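Local coordinates for protein pectinesterase 1 (PDB 1XG2) that hydrolyses the methyl esters of pectin, releasing methanol, and may prepare plant cell walls for softening during fruit ripening, at residues Arg39-Glu44 / Thr66-Leu71; Val46-Asn51 / Leu85-Gln90; Met56-Gly61 / Leu94-Ile99; Ser120-Cys125 / Gln141-Ser146; Ala160-Lys165 / Phe292-Leu297. All blocks are in the same frame, centred on the assembly; numbering follows the deposited sequence.

Contact 1 (Arg39-Glu44 / Thr66-Leu71); sequences RGTYKE and TITGSL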
# COMPACT_ATOMS: atom_id res chain seq x y z
N ARG A 39 -20.48 3.70 19.26
CA ARG A 39 -21.10 2.60 18.53
C ARG A 39 -22.17 3.11 17.58
O ARG A 39 -22.86 4.10 17.86
CB ARG A 39 -21.68 1.53 19.48
CG ARG A 39 -22.90 1.97 20.29
CD ARG A 39 -23.23 1.02 21.44
NE ARG A 39 -22.13 0.94 22.40
CZ ARG A 39 -22.16 0.23 23.54
NH1 ARG A 39 -23.24 -0.47 23.88
NH2 ARG A 39 -21.10 0.23 24.33
N GLY A 40 -22.28 2.43 16.45
CA GLY A 40 -23.17 2.84 15.38
C GLY A 40 -22.55 2.51 14.04
O GLY A 40 -21.37 2.16 13.94
N THR A 41 -23.38 2.60 13.01
CA THR A 41 -22.95 2.41 11.64
C THR A 41 -23.01 3.77 10.94
O THR A 41 -24.06 4.42 10.93
CB THR A 41 -23.82 1.36 10.97
OG1 THR A 41 -23.53 0.08 11.57
CG2 THR A 41 -23.47 1.18 9.50
N TYR A 42 -21.89 4.19 10.38
CA TYR A 42 -21.73 5.52 9.81
C TYR A 42 -21.52 5.35 8.32
O TYR A 42 -20.49 4.84 7.89
CB TYR A 42 -20.53 6.24 10.46
CG TYR A 42 -20.67 6.43 11.95
CD1 TYR A 42 -20.48 5.37 12.83
CD2 TYR A 42 -20.99 7.68 12.48
CE1 TYR A 42 -20.61 5.55 14.20
CE2 TYR A 42 -21.13 7.87 13.86
CZ TYR A 42 -20.94 6.80 14.71
OH TYR A 42 -21.07 6.97 16.07
N LYS A 43 -22.52 5.77 7.56
CA LYS A 43 -22.56 5.60 6.12
C LYS A 43 -21.89 6.84 5.52
O LYS A 43 -22.56 7.81 5.17
CB LYS A 43 -24.03 5.51 5.68
CG LYS A 43 -24.42 4.44 4.67
CD LYS A 43 -25.82 3.86 5.06
CE LYS A 43 -26.52 3.12 3.92
NZ LYS A 43 -27.85 2.54 4.36
N GLU A 44 -20.55 6.81 5.45
CA GLU A 44 -19.78 7.91 4.90
C GLU A 44 -18.47 7.43 4.27
O GLU A 44 -17.94 6.37 4.62
CB GLU A 44 -19.50 9.05 5.92
CG GLU A 44 -19.41 8.66 7.38
CD GLU A 44 -19.15 9.83 8.34
OE1 GLU A 44 -18.46 10.81 7.97
OE2 GLU A 44 -19.62 9.75 9.49
N THR A 66 -18.91 0.89 12.96
CA THR A 66 -18.67 0.57 11.56
C THR A 66 -18.74 1.83 10.69
O THR A 66 -19.70 2.60 10.78
CB THR A 66 -19.74 -0.42 11.08
OG1 THR A 66 -19.61 -1.67 11.77
CG2 THR A 66 -19.54 -0.79 9.65
N ILE A 67 -17.73 2.03 9.85
CA ILE A 67 -17.78 3.02 8.79
C ILE A 67 -18.04 2.25 7.52
O ILE A 67 -17.30 1.31 7.22
CB ILE A 67 -16.46 3.81 8.68
CG1 ILE A 67 -15.99 4.26 10.05
CG2 ILE A 67 -16.61 5.01 7.73
CD1 ILE A 67 -17.00 5.09 10.85
N THR A 68 -19.08 2.62 6.77
CA THR A 68 -19.49 1.83 5.62
C THR A 68 -19.74 2.69 4.38
O THR A 68 -20.07 3.86 4.48
CB THR A 68 -20.73 0.96 5.96
OG1 THR A 68 -21.01 0.04 4.89
CG2 THR A 68 -21.99 1.78 6.14
N GLY A 69 -19.49 2.07 3.23
CA GLY A 69 -19.71 2.68 1.93
C GLY A 69 -19.82 1.58 0.89
O GLY A 69 -19.69 0.41 1.22
N SER A 70 -20.06 1.96 -0.37
CA SER A 70 -20.27 0.98 -1.44
C SER A 70 -19.76 1.43 -2.81
O SER A 70 -20.21 0.90 -3.84
CB SER A 70 -21.76 0.61 -1.54
OG SER A 70 -22.56 1.78 -1.66
N LEU A 71 -18.82 2.38 -2.85
CA LEU A 71 -18.23 2.80 -4.13
C LEU A 71 -17.43 1.66 -4.74
O LEU A 71 -16.87 0.83 -4.04
CB LEU A 71 -17.35 4.05 -3.98
CG LEU A 71 -18.00 5.24 -3.28
CD1 LEU A 71 -16.95 6.33 -3.08
CD2 LEU A 71 -19.22 5.77 -4.05

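Contact 2 (Val46-Asn51 / Leu85-Gln90); sequences VEVASN and LAAVGQ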
# COMPACT_ATOMS: atom_id res chain seq x y z
N VAL A 46 -14.79 8.66 4.10
CA VAL A 46 -13.92 9.53 4.86
C VAL A 46 -12.50 9.53 4.32
O VAL A 46 -11.98 8.49 3.91
CB VAL A 46 -13.91 9.09 6.33
CG1 VAL A 46 -12.95 9.97 7.16
CG2 VAL A 46 -15.33 9.13 6.89
N GLU A 47 -11.88 10.70 4.33
CA GLU A 47 -10.52 10.86 3.87
C GLU A 47 -9.70 11.54 4.95
O GLU A 47 -10.13 12.55 5.51
CB GLU A 47 -10.51 11.68 2.58
CG GLU A 47 -9.13 11.85 1.97
CD GLU A 47 -9.16 12.25 0.49
OE1 GLU A 47 -8.05 12.49 -0.05
OE2 GLU A 47 -10.26 12.30 -0.13
N VAL A 48 -8.53 10.99 5.25
CA VAL A 48 -7.61 11.59 6.20
C VAL A 48 -6.39 12.04 5.41
O VAL A 48 -5.52 11.23 5.07
CB VAL A 48 -7.20 10.60 7.31
CG1 VAL A 48 -6.19 11.24 8.26
CG2 VAL A 48 -8.42 10.14 8.09
N ALA A 49 -6.34 13.33 5.09
CA ALA A 49 -5.36 13.86 4.15
C ALA A 49 -3.98 13.99 4.77
O ALA A 49 -3.80 13.80 5.98
CB ALA A 49 -5.83 15.23 3.62
N SER A 50 -3.01 14.35 3.93
CA SER A 50 -1.61 14.36 4.31
C SER A 50 -1.33 15.35 5.43
O SER A 50 -0.43 15.14 6.23
CB SER A 50 -0.71 14.63 3.09
OG SER A 50 -0.95 15.91 2.53
N ASN A 51 -2.13 16.41 5.50
CA ASN A 51 -1.96 17.42 6.56
C ASN A 51 -2.50 16.97 7.92
O ASN A 51 -2.16 17.54 8.95
CB ASN A 51 -2.56 18.78 6.16
CG ASN A 51 -4.02 18.68 5.71
OD1 ASN A 51 -4.32 18.05 4.70
ND2 ASN A 51 -4.93 19.24 6.50
N LEU A 85 -12.90 4.34 3.71
CA LEU A 85 -11.97 5.21 4.42
C LEU A 85 -10.58 5.16 3.77
O LEU A 85 -10.07 4.08 3.49
CB LEU A 85 -11.86 4.80 5.89
CG LEU A 85 -11.10 5.79 6.80
CD1 LEU A 85 -11.70 5.86 8.19
CD2 LEU A 85 -9.66 5.42 6.93
N ALA A 86 -10.00 6.33 3.53
CA ALA A 86 -8.67 6.47 2.92
C ALA A 86 -7.84 7.38 3.83
O ALA A 86 -8.32 8.42 4.25
CB ALA A 86 -8.79 7.09 1.55
N ALA A 87 -6.60 6.98 4.13
CA ALA A 87 -5.75 7.76 5.02
C ALA A 87 -4.32 7.82 4.50
O ALA A 87 -3.72 6.80 4.18
CB ALA A 87 -5.75 7.16 6.41
N VAL A 88 -3.78 9.04 4.41
CA VAL A 88 -2.41 9.24 4.00
C VAL A 88 -1.63 10.09 4.99
O VAL A 88 -0.42 10.22 4.86
CB VAL A 88 -2.31 9.84 2.58
CG1 VAL A 88 -2.99 8.91 1.57
CG2 VAL A 88 -2.91 11.23 2.51
N GLY A 89 -2.30 10.65 6.00
CA GLY A 89 -1.65 11.46 7.01
C GLY A 89 -0.68 10.65 7.86
O GLY A 89 -1.08 9.68 8.51
N GLN A 90 0.59 11.06 7.86
CA GLN A 90 1.66 10.39 8.58
C GLN A 90 1.28 10.08 10.03
O GLN A 90 0.73 10.94 10.70
CB GLN A 90 2.92 11.27 8.57
CG GLN A 90 4.14 10.69 9.26
CD GLN A 90 5.22 11.76 9.50
OE1 GLN A 90 5.73 12.35 8.54
NE2 GLN A 90 5.54 12.03 10.77
O HOH W 1 1.39 13.29 6.18

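Contact 3 (Met56-Gly61 / Leu94-Ile99); sequences MIVGDG and LQDICI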
# COMPACT_ATOMS: atom_id res chain seq x y z
N MET A 56 -5.47 9.56 15.51
CA MET A 56 -5.97 8.26 15.92
C MET A 56 -7.50 8.27 15.83
O MET A 56 -8.15 9.12 16.42
CB MET A 56 -5.54 7.95 17.35
CG MET A 56 -6.06 6.62 17.89
SD MET A 56 -5.29 6.23 19.45
CE MET A 56 -5.79 4.57 19.69
N ILE A 57 -8.05 7.35 15.05
CA ILE A 57 -9.49 7.17 14.97
C ILE A 57 -9.77 5.86 15.68
O ILE A 57 -9.29 4.81 15.28
CB ILE A 57 -9.98 7.14 13.52
CG1 ILE A 57 -9.74 8.51 12.87
CG2 ILE A 57 -11.46 6.77 13.44
CD1 ILE A 57 -10.19 8.63 11.43
N VAL A 58 -10.53 5.92 16.77
CA VAL A 58 -10.79 4.75 17.58
C VAL A 58 -12.29 4.62 17.81
O VAL A 58 -12.94 5.60 18.16
CB VAL A 58 -9.98 4.80 18.92
CG1 VAL A 58 -10.31 6.03 19.73
CG2 VAL A 58 -10.18 3.55 19.74
N GLY A 59 -12.83 3.43 17.58
CA GLY A 59 -14.23 3.15 17.82
C GLY A 59 -14.47 2.45 19.14
O GLY A 59 -13.58 2.34 20.00
N ASP A 60 -15.68 1.93 19.28
CA ASP A 60 -16.16 1.27 20.49
C ASP A 60 -15.92 -0.24 20.44
O ASP A 60 -16.43 -0.98 21.27
CB ASP A 60 -17.67 1.53 20.63
CG ASP A 60 -18.05 2.23 21.91
OD1 ASP A 60 -17.40 2.00 22.96
OD2 ASP A 60 -19.01 3.05 21.95
N GLY A 61 -15.13 -0.69 19.47
CA GLY A 61 -14.95 -2.10 19.20
C GLY A 61 -15.20 -2.44 17.74
O GLY A 61 -16.06 -1.84 17.11
N LEU A 94 -5.57 3.54 13.41
CA LEU A 94 -6.96 3.14 13.33
C LEU A 94 -7.13 1.97 14.29
O LEU A 94 -6.33 1.02 14.29
CB LEU A 94 -7.30 2.74 11.90
CG LEU A 94 -8.78 2.45 11.61
CD1 LEU A 94 -9.56 3.73 11.65
CD2 LEU A 94 -8.93 1.76 10.26
N GLN A 95 -8.18 2.02 15.10
CA GLN A 95 -8.34 1.05 16.17
C GLN A 95 -9.79 0.83 16.58
O GLN A 95 -10.59 1.76 16.57
CB GLN A 95 -7.53 1.48 17.40
CG GLN A 95 -7.43 0.45 18.51
CD GLN A 95 -6.66 0.98 19.69
OE1 GLN A 95 -7.26 1.37 20.71
NE2 GLN A 95 -5.35 1.05 19.55
N ASP A 96 -10.08 -0.42 16.95
CA ASP A 96 -11.37 -0.85 17.52
C ASP A 96 -12.55 -0.41 16.68
O ASP A 96 -13.51 0.16 17.19
CB ASP A 96 -11.52 -0.33 18.95
CG ASP A 96 -10.55 -0.97 19.90
OD1 ASP A 96 -10.36 -2.21 19.81
OD2 ASP A 96 -9.93 -0.31 20.76
N ILE A 97 -12.48 -0.69 15.39
CA ILE A 97 -13.46 -0.15 14.45
C ILE A 97 -13.52 -1.07 13.23
O ILE A 97 -12.57 -1.78 12.94
CB ILE A 97 -13.09 1.31 14.07
CG1 ILE A 97 -14.28 2.02 13.39
CG2 ILE A 97 -11.85 1.35 13.17
CD1 ILE A 97 -14.11 3.50 13.30
N CYS A 98 -14.65 -1.05 12.55
CA CYS A 98 -14.82 -1.80 11.29
C CYS A 98 -14.88 -0.80 10.14
O CYS A 98 -15.54 0.21 10.25
CB CYS A 98 -16.13 -2.60 11.32
SG CYS A 98 -16.53 -3.36 9.72
N ILE A 99 -14.14 -1.07 9.07
CA ILE A 99 -14.27 -0.35 7.82
C ILE A 99 -14.77 -1.36 6.81
O ILE A 99 -14.19 -2.41 6.65
CB ILE A 99 -12.93 0.24 7.33
CG1 ILE A 99 -12.22 1.06 8.44
CG2 ILE A 99 -13.16 1.13 6.10
CD1 ILE A 99 -13.04 2.16 9.05

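Contact 4 (Ser120-Cys125 / Gln141-Ser146); sequences SVINRC and QFYRDS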
# COMPACT_ATOMS: atom_id res chain seq x y z
N SER A 120 1.95 4.08 9.97
CA SER A 120 0.57 3.90 10.36
C SER A 120 0.36 2.54 11.04
O SER A 120 1.04 1.55 10.73
CB SER A 120 -0.35 4.04 9.14
OG SER A 120 0.11 3.19 8.09
N VAL A 121 -0.59 2.50 11.97
CA VAL A 121 -0.93 1.29 12.70
C VAL A 121 -2.43 1.06 12.60
O VAL A 121 -3.22 1.99 12.82
CB VAL A 121 -0.58 1.41 14.20
CG1 VAL A 121 -0.98 0.11 14.95
CG2 VAL A 121 0.89 1.68 14.37
N ILE A 122 -2.80 -0.16 12.25
CA ILE A 122 -4.19 -0.60 12.23
C ILE A 122 -4.26 -1.70 13.30
O ILE A 122 -3.73 -2.79 13.12
CB ILE A 122 -4.58 -1.07 10.81
CG1 ILE A 122 -4.55 0.11 9.83
CG2 ILE A 122 -5.98 -1.65 10.78
CD1 ILE A 122 -3.16 0.53 9.38
N ASN A 123 -4.95 -1.41 14.40
CA ASN A 123 -4.96 -2.24 15.59
C ASN A 123 -6.39 -2.63 15.96
O ASN A 123 -7.23 -1.77 16.17
CB ASN A 123 -4.36 -1.43 16.74
CG ASN A 123 -4.13 -2.26 18.00
OD1 ASN A 123 -4.22 -1.76 19.12
ND2 ASN A 123 -3.87 -3.55 17.81
N ARG A 124 -6.65 -3.92 16.06
CA ARG A 124 -7.94 -4.45 16.49
C ARG A 124 -9.07 -3.90 15.61
O ARG A 124 -10.08 -3.41 16.12
CB ARG A 124 -8.20 -4.12 17.96
CG ARG A 124 -7.21 -4.76 18.92
CD ARG A 124 -7.67 -4.74 20.37
NE ARG A 124 -7.95 -3.40 20.86
CZ ARG A 124 -7.11 -2.63 21.55
NH1 ARG A 124 -5.90 -3.05 21.90
NH2 ARG A 124 -7.50 -1.43 21.94
N CYS A 125 -8.87 -3.95 14.29
CA CYS A 125 -9.87 -3.50 13.33
C CYS A 125 -10.40 -4.67 12.54
O CYS A 125 -9.74 -5.68 12.43
CB CYS A 125 -9.24 -2.49 12.37
SG CYS A 125 -8.88 -0.94 13.18
N GLN A 141 3.50 0.38 7.03
CA GLN A 141 2.25 0.08 7.72
C GLN A 141 2.39 -1.18 8.57
O GLN A 141 3.09 -2.12 8.21
CB GLN A 141 1.10 -0.10 6.71
CG GLN A 141 1.03 0.99 5.65
CD GLN A 141 -0.09 0.81 4.63
OE1 GLN A 141 -0.07 1.45 3.57
NE2 GLN A 141 -1.04 -0.03 4.93
N PHE A 142 1.70 -1.18 9.71
CA PHE A 142 1.65 -2.30 10.62
C PHE A 142 0.20 -2.58 10.97
O PHE A 142 -0.53 -1.68 11.42
CB PHE A 142 2.44 -1.96 11.89
CG PHE A 142 2.54 -3.08 12.88
CD1 PHE A 142 3.14 -4.28 12.56
CD2 PHE A 142 2.04 -2.92 14.17
CE1 PHE A 142 3.21 -5.31 13.50
CE2 PHE A 142 2.13 -3.94 15.12
CZ PHE A 142 2.70 -5.12 14.78
N TYR A 143 -0.20 -3.83 10.76
CA TYR A 143 -1.51 -4.34 11.10
C TYR A 143 -1.36 -5.38 12.20
O TYR A 143 -0.57 -6.30 12.09
CB TYR A 143 -2.18 -4.99 9.88
CG TYR A 143 -2.51 -3.98 8.82
CD1 TYR A 143 -1.50 -3.43 8.01
CD2 TYR A 143 -3.81 -3.55 8.62
CE1 TYR A 143 -1.80 -2.49 7.03
CE2 TYR A 143 -4.11 -2.59 7.64
CZ TYR A 143 -3.09 -2.05 6.87
OH TYR A 143 -3.37 -1.09 5.92
N ARG A 144 -2.13 -5.20 13.27
CA ARG A 144 -2.01 -6.03 14.46
C ARG A 144 -3.39 -6.38 14.99
O ARG A 144 -4.27 -5.53 15.10
CB ARG A 144 -1.22 -5.26 15.51
CG ARG A 144 -1.05 -5.96 16.85
CD ARG A 144 -0.12 -7.17 16.84
NE ARG A 144 -0.21 -7.88 18.11
CZ ARG A 144 0.77 -8.55 18.70
NH1 ARG A 144 1.97 -8.68 18.13
NH2 ARG A 144 0.55 -9.13 19.87
N ASP A 145 -3.54 -7.65 15.38
CA ASP A 145 -4.74 -8.13 16.06
C ASP A 145 -6.03 -7.81 15.29
O ASP A 145 -7.07 -7.53 15.89
CB ASP A 145 -4.82 -7.54 17.47
CG ASP A 145 -3.75 -8.10 18.40
OD1 ASP A 145 -3.57 -7.51 19.49
OD2 ASP A 145 -3.05 -9.10 18.14
N SER A 146 -5.96 -7.84 13.96
CA SER A 146 -7.07 -7.38 13.14
C SER A 146 -7.65 -8.53 12.32
O SER A 146 -7.03 -9.58 12.16
CB SER A 146 -6.61 -6.23 12.23
OG SER A 146 -6.33 -5.05 13.00
O HOH W 2 -3.84 -4.89 20.22

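Contact 5 (Ala160-Lys165 / Phe292-Leu297); sequences AVVFQK and FTVAKL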
# COMPACT_ATOMS: atom_id res chain seq x y z
N ALA A 160 5.28 -1.03 2.26
CA ALA A 160 6.09 -1.93 3.06
C ALA A 160 5.23 -2.19 4.29
O ALA A 160 4.98 -1.29 5.09
CB ALA A 160 7.39 -1.29 3.44
N VAL A 161 4.75 -3.42 4.41
CA VAL A 161 3.68 -3.73 5.35
C VAL A 161 3.86 -5.09 6.02
O VAL A 161 4.15 -6.09 5.36
CB VAL A 161 2.27 -3.63 4.66
CG1 VAL A 161 2.14 -4.62 3.53
CG2 VAL A 161 1.16 -3.85 5.67
N VAL A 162 3.69 -5.10 7.34
CA VAL A 162 3.64 -6.33 8.12
C VAL A 162 2.27 -6.51 8.79
O VAL A 162 1.76 -5.60 9.46
CB VAL A 162 4.73 -6.33 9.19
CG1 VAL A 162 4.65 -7.58 10.06
CG2 VAL A 162 6.09 -6.22 8.52
N PHE A 163 1.69 -7.68 8.59
CA PHE A 163 0.50 -8.15 9.29
C PHE A 163 0.96 -9.12 10.36
O PHE A 163 1.66 -10.09 10.07
CB PHE A 163 -0.46 -8.86 8.33
CG PHE A 163 -1.02 -7.96 7.27
CD1 PHE A 163 -0.30 -7.71 6.12
CD2 PHE A 163 -2.27 -7.37 7.43
CE1 PHE A 163 -0.80 -6.85 5.16
CE2 PHE A 163 -2.77 -6.52 6.47
CZ PHE A 163 -2.05 -6.27 5.33
N GLN A 164 0.59 -8.84 11.60
CA GLN A 164 1.00 -9.67 12.71
C GLN A 164 -0.19 -10.02 13.58
O GLN A 164 -0.91 -9.13 14.00
CB GLN A 164 2.03 -8.91 13.53
CG GLN A 164 3.10 -9.76 14.10
CD GLN A 164 4.17 -8.93 14.77
OE1 GLN A 164 3.88 -8.27 15.77
NE2 GLN A 164 5.38 -8.94 14.23
N LYS A 165 -0.38 -11.31 13.85
CA LYS A 165 -1.49 -11.78 14.67
C LYS A 165 -2.86 -11.28 14.16
O LYS A 165 -3.74 -10.91 14.94
CB LYS A 165 -1.27 -11.42 16.14
CG LYS A 165 0.07 -11.88 16.68
CD LYS A 165 -0.03 -13.03 17.65
CE LYS A 165 1.37 -13.52 18.11
NZ LYS A 165 1.90 -12.82 19.34
N PHE A 292 11.95 -9.63 6.26
CA PHE A 292 10.50 -9.44 6.25
C PHE A 292 9.92 -9.22 7.63
O PHE A 292 8.71 -9.16 7.79
CB PHE A 292 9.85 -10.59 5.48
CG PHE A 292 10.40 -10.71 4.08
CD1 PHE A 292 9.97 -9.85 3.08
CD2 PHE A 292 11.41 -11.61 3.80
CE1 PHE A 292 10.51 -9.92 1.79
CE2 PHE A 292 11.95 -11.69 2.53
CZ PHE A 292 11.50 -10.85 1.51
N THR A 293 10.79 -9.01 8.62
CA THR A 293 10.37 -8.73 9.99
C THR A 293 10.05 -7.26 10.15
O THR A 293 10.37 -6.43 9.30
CB THR A 293 11.45 -9.12 11.02
OG1 THR A 293 12.67 -8.43 10.72
CG2 THR A 293 11.81 -10.58 10.93
N VAL A 294 9.39 -6.94 11.25
CA VAL A 294 9.04 -5.56 11.57
C VAL A 294 10.30 -4.70 11.60
O VAL A 294 10.31 -3.58 11.07
CB VAL A 294 8.33 -5.50 12.91
CG1 VAL A 294 8.34 -4.09 13.50
CG2 VAL A 294 6.92 -6.02 12.78
N ALA A 295 11.35 -5.23 12.21
CA ALA A 295 12.61 -4.52 12.33
C ALA A 295 13.20 -4.13 10.96
O ALA A 295 13.64 -3.01 10.77
CB ALA A 295 13.61 -5.36 13.11
N LYS A 296 13.17 -5.05 10.01
CA LYS A 296 13.87 -4.82 8.74
C LYS A 296 12.99 -4.23 7.65
O LYS A 296 13.45 -3.40 6.87
CB LYS A 296 14.50 -6.12 8.24
CG LYS A 296 15.50 -6.74 9.20
CD LYS A 296 16.71 -5.84 9.43
CE LYS A 296 17.61 -6.42 10.54
NZ LYS A 296 18.72 -5.48 10.88
N LEU A 297 11.73 -4.66 7.55
CA LEU A 297 10.89 -4.26 6.43
C LEU A 297 10.25 -2.88 6.64
O LEU A 297 10.13 -2.11 5.70
CB LEU A 297 9.81 -5.31 6.15
CG LEU A 297 8.89 -5.03 4.95
CD1 LEU A 297 9.66 -5.04 3.63
CD2 LEU A 297 7.78 -6.06 4.90

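Contact 1 (Arg39-Glu44 / Thr66-Leu71)
Y42 carries its ring anti to the carbonyl carbon and beside the backbone N (chi1 -61°), and I67 folds back on itself at CG1 (chi2 -56°). The bend lays I67 CD1 against Y42 CB at 3.7 Å, and the methyl approaches the ring obliquely. At the ring's edge, close to its plane, T66 O sits 3.5 Å from Y42 CD1. The other face of the pairing belongs to the threonines: T41 swings CG2 away from its own N, and this methyl reaches T68 CG2 at 3.7 Å, with K43 CG alongside T68 CG2. T41 and T66 point the same way, side by side.

The two strands are neighbouring rungs of a right-handed parallel beta-helix, the fold of the pectinesterase family, here at the outer end of the sheet that begins with strand 40-43. T66 N donates to G40 O at 2.9 Å, Y42 N to T66 O at 2.7 Å and T68 N to Y42 O at 2.9 Å. After Y42 the ladder frays. K43 centres an inverse gamma turn, and E44 N gives T68 O only a weak, bent bond.

I67 and Y42 lie on the buried side, where I67 also meets I99 of the following rung, while T41 and K43 are exposed. T68 OG1 is bonded to Q100 OE1, and the Y42 hydroxyl to K38 O. The carboxylate of E44 turns from the strand pair to accept from the backbone N-H groups of L18 and A19, at the start of helix 18-24.

Contact 2 (Val46-Asn51 / Leu85-Gln90)
V48 and A87 meet CB to CB at 3.8 Å on the inward side of two parallel beta-helix rungs. V48 turns CG1 anti to its own N (chi1 178°) and sets CG2 beside that N, which leaves CB itself, rather than either methyl, nearest A87 CB. Two residues earlier V46 and L85 lie looser, V46 CB 4.3 Å from L85 CD1. On the outward face, E47 runs extended into solvent past the small A86.

Beyond the strands V88 takes over. Its CG2 is wedged between its own N and carbonyl carbon, and this methyl presses on the backbone, 3.4 Å from S50 N. S50 holds OG in the same kind of position (chi1 63°), from which it bonds D84 OD2 of the pectinesterase inhibitor chain.

The backbone ladder is regular: A86 N to V46 O, then V48 N to A86 O at 2.8 Å. V48 O closes it by taking V88 N at 2.9 Å, with a weak second bond from G89 N. A water then links S50 O to Q90 N.

The chemistry divides accordingly: the inward side chains V46, V48, L85 and A87 are apolar, whereas past the strands S50 O and Q90 N share the water and S50 OG is held by D84 of the inhibitor chain.

Contact 3 (Met56-Gly61 / Leu94-Ile99)
L94 opens the pairing with I57: its CG stands anti to the backbone N, and the turn at chi2 (70°) brings CD1 across to I57 CB at 3.9 Å, on the inner face of the beta-helix. Q95 then locks the parallel register. Its N-H goes to I57 O at 3.0 Å, and its own O receives G59 N at 3.0 Å. Its extended side chain lies alongside V58 on the opposite face, and the terminal methyl of M56, at the end of a fully extended chain, crosses to touch the amide, CE to NE2 3.6 Å.

D96 takes a left-handed backbone (phi 52°). Its O accepts G61 N at 2.9 Å, the donor standing above the carbonyl plane, while D96 CB comes within 3.5 Å of G59 O. OD2 stays near V58 CG2, while OD1 forms a salt bridge with R124 NE. G59 allows this close approach, since a CB there would strike D96 O; at G61 the backbone angles would jam one against D60 O. I97 returns to the interior, where its CD1 faces I57 CG2 at 4.2 Å.

The outcome is a split contact: leucine and isoleucines make a greasy inner layer, whereas D96 has its backbone O held by G61 N and its carboxylate by R124, which probably stabilises the negative charge.

Contact 4 (Ser120-Cys125 / Gln141-Ser146)
I122 runs its whole side chain along the Y143 ring. Its CB is already 3.4 Å from Y143 CD2. The branch then divides: CG2 stays near that same corner of the ring, and CG1 moves on to CE2 at 3.5 Å. Because chi2 is turned to 77°, CD1 comes over the ring face, 3.9 Å from the Y143 centroid and 23° off the normal, which makes a true CH-pi contact. The aromatic ring and the aliphatic chain point the same way, inward into the beta-helix.

Backbone bonds hold the rungs in register: I122 N to F142 O, and R144 N to I122 O. At the corner that follows, S146 OG joins the bonding. It accepts C125 N at 3.1 Å, nearly linear (172°), and donates to R144 O from above the carbonyl plane. R144 O also takes R124 N at 3.0 Å, and a weak bond from N123 ND2, so this one carbonyl gathers several donors. Outside, a water accepts from N123 ND2 and R124 NH1 and donates to D145 OD1 at 2.7 Å, bridging a pair of charges that do not touch; R124 NE salt-bridges D96 OD1. D145 OD2 meanwhile salt-bridges R144 NE weakly.

Strands 120-123 and 140-144 lie side by side in the long parallel sheet, between strand 93-95 and strand 160-164, and F163 of the latter stacks on the Y143 ring. V121 and F142 face outward, where helix 301-304 packs over them through W303 and L304.

Contact 5 (Ala160-Lys165 / Phe292-Leu297)
A160 and V162 on one side and V294 and L297 on the other form an apolar seam where the C-terminal tail of the chain lies against the outer face of the parallel beta-helix. Unlike the rung-to-rung pairings of the fold, this one has no hydrogen bond across it. V162 divides its two methyls between the partners. With CG1 set anti to its backbone N (chi1 178°), that methyl meets V294 CG2 at 3.9 Å, the two side chains crossing at about a right angle, while CG2 turns to L297 CD2 at 4.0 Å. L297 CD2 also touches V161 O at 3.7 Å. At the end of the seam A160 CB rests on L297 O at 3.6 Å, and I103 of the pectinesterase inhibitor chain packs on the same alanine.

The next shell explains how the pieces are placed. T293 is the N-cap of the short helix 294-297, its OG1 accepting a weak capping bond from K296 N, and T293 O takes L297 N at 2.8 Å. That bond holds L297 one turn beyond the cap and directed at the strand. F292 O is fixed by the hydroxyl of S196, on the adjoining strand 194-198, and T293 OG1 is additionally bonded to M290 O.

Q164, the polar member on the strand side, is pinned by its amide: OE1 accepts weakly from R144 NH1, and NE2 donates to V312 O and is bonded to Q198 OE1. Held so, Q164 NE2 presents itself to V294 CG2 at 3.6 Å.

In the fold
Contacts 1, 2 and 3 pair the same two successive coils of the beta-helix, once in each of its three sheets, so 40-43, 46-48 and 55-59 follow one another along the chain. Contact 4 repeats the pairing of contact 3 further along the same long sheet, and L94 bonds to V121 and N123 between them. Contact 5 adds the tail to strand 160-164, next to contact 4. Contacts 2, 4 and 5 are buried, contacts 1 and 3 partly so. Backbone ladders dominate the first four; contact 5 has no hydrogen bond across it and rests on van der Waals packing. The inhibitor touches contacts 2 and 5, whereas contact 1 lies furthest from contact 5, about 29 Å between centres.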